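Local coordinates for protein peroxiredoxin (Clostridioides difficile, PDB 6TSB) that pairs a peroxiredoxin with a family 18 chitinase in one spore-coat polypeptide, the chitinase domain crystallised here being the part that hydrolyses chitin, at residues M240-N243 with L244-A247; T269-Y272 with D273-R276. All blocks are in the same frame, centred on the assembly; numbering follows the deposited sequence.

Interaction 1: residues M240-N243 with L244-A247; sequences MVRN and LENA
Arg242 and Glu245, one turn apart on helix 237-246, lean the same way and join in a salt bridge at the helix surface. NH1 of Arg242 donates to OE1 of Glu245 at 3.1 Å with an angle of 155° at the hydrogen, meeting the syn lone pair of the carboxylate. The two planes are only 28° apart, and the bend of the arginine at chi2 (-45°) carries the guanidinium back toward the acid. A water completes the ring: it donates to Glu245 OE2 at 2.6 Å and weakly accepts from Arg242 NH1, so both carboxylate oxygens are engaged. Arg242 NE has a weak, long ion pair with Asp238, a turn earlier. Val241 runs alongside the glutamate, its CG1 3.9 Å from Glu245 CD; on the same flank Leu326 of the second subunit packs on Val241 and Glu245.

Asn243 ND2 is satisfied by the carbonyl of Gly181, while its OD1 accepts from a second water at 3.3 Å. That water in turn accepts from Asn246 ND2 at 2.8 Å, linking the two amides. Beneath, the O atoms of Met240, Val241, Arg242 and Asn243 accept in turn from the N atoms of Leu244, Glu245, Asn246 and Ala247, at 3.0 to 3.1 Å. Met240, Val241 and Leu244 turn to strand 201-204, meeting Leu204 and Phe202. The arrangement is that of an amphipathic helix on the outside of a TIM barrel: an i to i+3 salt bridge on its polar side, apolar side chains against a barrel strand.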
ATOM      1  N   MET A 240      -6.237   4.844  25.880  1.00 52.69           N
ATOM      2  CA  MET A 240      -7.306   4.082  26.587  1.00 47.99           C
ATOM      3  C   MET A 240      -6.663   2.956  27.367  1.00 46.01           C
ATOM      4  O   MET A 240      -7.022   2.767  28.556  1.00 55.15           O
ATOM      5  CB  MET A 240      -8.352   3.513  25.631  1.00 48.18           C
ATOM      6  CG  MET A 240      -9.288   4.577  25.179  1.00 48.46           C
ATOM      7  SD  MET A 240     -10.749   3.895  24.378  1.00 58.81           S
ATOM      8  CE  MET A 240     -11.516   5.452  23.943  1.00 52.14           C
ATOM      9  N   VAL A 241      -5.668   2.303  26.781  1.00 44.00           N
ATOM     10  CA  VAL A 241      -4.921   1.246  27.517  1.00 45.38           C
ATOM     11  C   VAL A 241      -4.167   1.864  28.707  1.00 49.06           C
ATOM     12  O   VAL A 241      -4.168   1.261  29.789  1.00 47.87           O
ATOM     13  CB  VAL A 241      -3.962   0.509  26.590  1.00 45.09           C
ATOM     14  CG1 VAL A 241      -3.268  -0.612  27.338  1.00 47.85           C
ATOM     15  CG2 VAL A 241      -4.690   0.000  25.362  1.00 49.30           C
ATOM     16  N   ARG A 242      -3.526   3.014  28.514  1.00 45.75           N
ATOM     17  CA  ARG A 242      -2.725   3.666  29.588  1.00 47.91           C
ATOM     18  C   ARG A 242      -3.678   4.186  30.676  1.00 45.04           C
ATOM     19  O   ARG A 242      -3.372   3.957  31.850  1.00 42.17           O
ATOM     20  CB  ARG A 242      -1.851   4.801  29.032  1.00 42.40           C
ATOM     21  CG  ARG A 242      -0.776   4.353  28.045  1.00 44.69           C
ATOM     22  CD  ARG A 242       0.013   3.113  28.456  1.00 48.23           C
ATOM     23  NE  ARG A 242       0.956   2.760  27.409  1.00 46.42           N
ATOM     24  CZ  ARG A 242       1.646   1.631  27.347  1.00 51.10           C
ATOM     25  NH1 ARG A 242       1.503   0.705  28.287  1.00 48.94           N
ATOM     26  NH2 ARG A 242       2.469   1.434  26.320  1.00 50.44           N
ATOM     27  N   ASN A 243      -4.770   4.869  30.294  1.00 39.76           N
ATOM     28  CA  ASN A 243      -5.802   5.348  31.242  1.00 40.86           C
ATOM     29  C   ASN A 243      -6.299   4.187  32.113  1.00 44.75           C
ATOM     30  O   ASN A 243      -6.323   4.342  33.363  1.00 51.66           O
ATOM     31  CB  ASN A 243      -6.940   6.028  30.494  1.00 43.67           C
ATOM     32  CG  ASN A 243      -6.553   7.369  29.921  1.00 47.17           C
ATOM     33  OD1 ASN A 243      -5.542   7.972  30.300  1.00 52.89           O
ATOM     34  ND2 ASN A 243      -7.395   7.870  29.040  1.00 51.27           N
ATOM     35  N   LEU A 244      -6.656   3.044  31.512  1.00 46.14           N
ATOM     36  CA  LEU A 244      -7.145   1.876  32.294  1.00 43.88           C
ATOM     37  C   LEU A 244      -6.031   1.359  33.210  1.00 44.91           C
ATOM     38  O   LEU A 244      -6.345   0.943  34.347  1.00 47.42           O
ATOM     39  CB  LEU A 244      -7.646   0.769  31.364  1.00 43.08           C
ATOM     40  CG  LEU A 244      -8.958   1.069  30.643  1.00 47.60           C
ATOM     41  CD1 LEU A 244      -9.195   0.064  29.547  1.00 49.79           C
ATOM     42  CD2 LEU A 244     -10.146   1.076  31.593  1.00 47.01           C
ATOM     43  N   GLU A 245      -4.784   1.344  32.738  1.00 44.12           N
ATOM     44  CA  GLU A 245      -3.642   0.739  33.497  1.00 49.31           C
ATOM     45  C   GLU A 245      -3.343   1.568  34.758  1.00 49.17           C
ATOM     46  O   GLU A 245      -3.105   0.958  35.815  1.00 48.87           O
ATOM     47  CB  GLU A 245      -2.402   0.626  32.610  1.00 49.10           C
ATOM     48  CG  GLU A 245      -2.432  -0.602  31.701  1.00 54.71           C
ATOM     49  CD  GLU A 245      -1.307  -0.660  30.684  1.00 53.49           C
ATOM     50  OE1 GLU A 245      -0.825   0.421  30.270  1.00 53.37           O
ATOM     51  OE2 GLU A 245      -0.914  -1.772  30.330  1.00 53.34           O
ATOM     52  N   ASN A 246      -3.390   2.900  34.631  1.00 46.46           N
ATOM     53  CA  ASN A 246      -3.050   3.892  35.679  1.00 47.53           C
ATOM     54  C   ASN A 246      -4.203   4.026  36.685  1.00 53.18           C
ATOM     55  O   ASN A 246      -3.887   4.395  37.856  1.00 56.21           O
ATOM     56  CB  ASN A 246      -2.689   5.239  35.050  1.00 44.51           C
ATOM     57  CG  ASN A 246      -1.336   5.201  34.382  1.00 41.40           C
ATOM     58  OD1 ASN A 246      -0.458   4.461  34.813  1.00 41.69           O
ATOM     59  ND2 ASN A 246      -1.181   5.976  33.323  1.00 36.61           N
ATOM     60  N   ALA A 247      -5.459   3.743  36.262  1.00 50.18           N
ATOM     61  CA  ALA A 247      -6.657   3.631  37.140  1.00 46.19           C
ATOM     62  C   ALA A 247      -6.726   2.245  37.829  1.00 46.94           C
ATOM     63  O   ALA A 247      -7.656   2.004  38.629  1.00 58.06           O
ATOM     64  CB  ALA A 247      -7.910   3.978  36.362  1.00 50.46           C
TER
HETATM   65  O   HOH W   1       1.379  -1.930  29.093  1.00 42.09           O
HETATM   66  O   HOH W   2      -3.095   7.778  32.432  1.00 58.61           O

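Interaction 2: residues T269-Y272 with D273-R276; sequences TRTY and DELR
The backbone leaves strand 268-271 in an extended conformation at Thr271 (psi 154°) and turns at Tyr272 into helix 272-278, whose first bonds run from Leu275 N to Thr271 O at 3.0 Å and from Arg276 N to Tyr272 O at 2.8 Å. Thr271 is the N-cap. Its OG1, set between the backbone N and the carbonyl carbon by chi1 of 65°, accepts from Glu274 N at 3.0 Å. Glu274 returns the bond: its chain, extended beyond CG, reaches back so that Glu274 OE1 receives Thr271 N at 3.1 Å, nearly straight at 162°, on the anti side of the carboxylate. An amide at the helix start and the amide of the cap residue are thus each met by the other's side chain.

Arg270 crosses the glutamate at about a right angle, its CD 3.7 Å from Glu274 OE1; its guanidinium turns elsewhere, NH1 to the carbonyl of Thr269 and NE weakly to Tyr279. Arg270 CB also rests against CD2 of Leu275.

One turn on, Arg276 lays its aliphatic part over the Tyr272 ring. Arg276 CG stands 3.9 Å from the centroid of the Tyr272 ring, a CH-pi contact displaced toward the CE2-CZ rim, and Arg276 NE then reaches Tyr272 OH in a weak bond at 3.4 Å. The guanidinium stands steeply to the ring, with Tyr272 OH at its edge. Asp273 projects to the second subunit, where its OD2 accepts from Gln338 N; Leu342 of that subunit packs on Tyr272. Reciprocal bonds between N-cap Thr271 and Glu274 define a capping box, here starting the short helix directly after a strand.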
ATOM      1  N   THR A 269     -21.524   3.069   8.223  1.00 59.59           N
ATOM      2  CA  THR A 269     -20.639   1.936   8.583  1.00 60.78           C
ATOM      3  C   THR A 269     -20.691   0.905   7.459  1.00 59.22           C
ATOM      4  O   THR A 269     -21.709   0.828   6.757  1.00 59.70           O
ATOM      5  CB  THR A 269     -21.017   1.275   9.917  1.00 63.04           C
ATOM      6  OG1 THR A 269     -22.251   0.566   9.783  1.00 65.33           O
ATOM      7  CG2 THR A 269     -21.137   2.260  11.056  1.00 61.43           C
ATOM      8  N   ARG A 270     -19.624   0.136   7.304  1.00 57.01           N
ATOM      9  CA  ARG A 270     -19.549  -0.947   6.301  1.00 59.44           C
ATOM     10  C   ARG A 270     -18.809  -2.114   6.946  1.00 54.88           C
ATOM     11  O   ARG A 270     -17.843  -1.867   7.657  1.00 66.74           O
ATOM     12  CB  ARG A 270     -18.867  -0.436   5.028  1.00 68.11           C
ATOM     13  CG  ARG A 270     -19.608   0.690   4.310  1.00 74.81           C
ATOM     14  CD  ARG A 270     -20.936   0.288   3.686  1.00 77.16           C
ATOM     15  NE  ARG A 270     -21.486   1.316   2.805  1.00 80.38           N
ATOM     16  CZ  ARG A 270     -22.387   2.246   3.145  1.00 75.87           C
ATOM     17  NH1 ARG A 270     -22.868   2.337   4.375  1.00 69.78           N
ATOM     18  NH2 ARG A 270     -22.791   3.108   2.234  1.00 80.03           N
ATOM     19  N   THR A 271     -19.280  -3.330   6.722  1.00 51.33           N
ATOM     20  CA  THR A 271     -18.596  -4.572   7.131  1.00 55.44           C
ATOM     21  C   THR A 271     -17.318  -4.718   6.297  1.00 59.73           C
ATOM     22  O   THR A 271     -17.287  -4.206   5.149  1.00 58.60           O
ATOM     23  CB  THR A 271     -19.529  -5.769   6.939  1.00 61.88           C
ATOM     24  OG1 THR A 271     -19.756  -5.868   5.529  1.00 61.19           O
ATOM     25  CG2 THR A 271     -20.826  -5.621   7.713  1.00 57.52           C
ATOM     26  N   TYR A 272     -16.304  -5.417   6.807  1.00 52.12           N
ATOM     27  CA  TYR A 272     -15.096  -5.685   6.001  1.00 58.29           C
ATOM     28  C   TYR A 272     -15.536  -6.307   4.666  1.00 62.05           C
ATOM     29  O   TYR A 272     -15.111  -5.805   3.627  1.00 64.79           O
ATOM     30  CB  TYR A 272     -14.091  -6.567   6.728  1.00 53.36           C
ATOM     31  CG  TYR A 272     -12.857  -6.781   5.906  1.00 56.13           C
ATOM     32  CD1 TYR A 272     -12.131  -5.696   5.432  1.00 62.10           C
ATOM     33  CD2 TYR A 272     -12.428  -8.054   5.575  1.00 63.75           C
ATOM     34  CE1 TYR A 272     -10.989  -5.870   4.666  1.00 64.56           C
ATOM     35  CE2 TYR A 272     -11.271  -8.247   4.834  1.00 70.01           C
ATOM     36  CZ  TYR A 272     -10.548  -7.153   4.370  1.00 66.40           C
ATOM     37  OH  TYR A 272      -9.403  -7.341   3.636  1.00 61.84           O
ATOM     38  N   ASP A 273     -16.397  -7.326   4.704  1.00 59.04           N
ATOM     39  CA  ASP A 273     -16.998  -7.962   3.500  1.00 58.78           C
ATOM     40  C   ASP A 273     -17.490  -6.890   2.509  1.00 58.31           C
ATOM     41  O   ASP A 273     -17.146  -7.029   1.317  1.00 61.90           O
ATOM     42  CB  ASP A 273     -18.022  -9.011   3.931  1.00 58.06           C
ATOM     43  CG  ASP A 273     -17.298 -10.166   4.607  1.00 61.57           C
ATOM     44  OD1 ASP A 273     -16.033 -10.142   4.548  1.00 54.71           O
ATOM     45  OD2 ASP A 273     -17.980 -11.060   5.211  1.00 54.47           O
ATOM     46  N   GLU A 274     -18.160  -5.826   2.969  1.00 53.40           N
ATOM     47  CA  GLU A 274     -18.721  -4.743   2.106  1.00 58.86           C
ATOM     48  C   GLU A 274     -17.613  -3.800   1.571  1.00 66.64           C
ATOM     49  O   GLU A 274     -17.826  -3.170   0.522  1.00 64.90           O
ATOM     50  CB  GLU A 274     -19.788  -3.948   2.870  1.00 59.93           C
ATOM     51  CG  GLU A 274     -21.149  -4.631   2.999  1.00 64.44           C
ATOM     52  CD  GLU A 274     -22.147  -3.861   3.869  1.00 73.16           C
ATOM     53  OE1 GLU A 274     -21.712  -3.180   4.842  1.00 65.72           O
ATOM     54  OE2 GLU A 274     -23.361  -3.919   3.577  1.00 68.15           O
ATOM     55  N   LEU A 275     -16.481  -3.652   2.262  1.00 62.42           N
ATOM     56  CA  LEU A 275     -15.301  -2.901   1.756  1.00 65.15           C
ATOM     57  C   LEU A 275     -14.559  -3.762   0.715  1.00 65.43           C
ATOM     58  O   LEU A 275     -14.134  -3.221  -0.324  1.00 67.48           O
ATOM     59  CB  LEU A 275     -14.397  -2.542   2.948  1.00 65.12           C
ATOM     60  CG  LEU A 275     -14.988  -1.611   4.014  1.00 61.46           C
ATOM     61  CD1 LEU A 275     -14.022  -1.431   5.175  1.00 59.85           C
ATOM     62  CD2 LEU A 275     -15.358  -0.257   3.433  1.00 62.52           C
ATOM     63  N   ARG A 276     -14.401  -5.057   1.008  1.00 64.19           N
ATOM     64  CA  ARG A 276     -13.812  -6.112   0.139  1.00 71.63           C
ATOM     65  C   ARG A 276     -14.520  -6.137  -1.222  1.00 71.06           C
ATOM     66  O   ARG A 276     -13.930  -6.652  -2.167  1.00 70.31           O
ATOM     67  CB  ARG A 276     -13.962  -7.492   0.800  1.00 76.65           C
ATOM     68  CG  ARG A 276     -12.717  -8.016   1.497  1.00 80.99           C
ATOM     69  CD  ARG A 276     -11.930  -8.884   0.537  1.00 98.94           C
ATOM     70  NE  ARG A 276     -10.543  -9.091   0.936  1.00109.68           N
ATOM     71  CZ  ARG A 276      -9.634  -9.773   0.234  1.00113.60           C
ATOM     72  NH1 ARG A 276      -9.943 -10.318  -0.932  1.00112.62           N
ATOM     73  NH2 ARG A 276      -8.407  -9.903   0.705  1.00116.88           N
TER

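Both contacts are local, partly buried and touched by the second subunit, yet they lie on opposite sides of the chain's centre, with centres 31 Å apart and nearest atoms about 16 Å apart. Interaction 1 runs along the last turns of helix 237-246, beside strand 201-204, and just past its end; interaction 2 joins strand 268-271 to a new helix. Helix 237-246 and strand 268-271 are tied to the same sheet, since strand 254-264 pairs with both 201-204 and 268-271. In 240-247 the surface chemistry is ionic and water-mediated, over an apolar base; in 269-276 side chains bond backbone amides at a helix start, and an arginine covers an aromatic face.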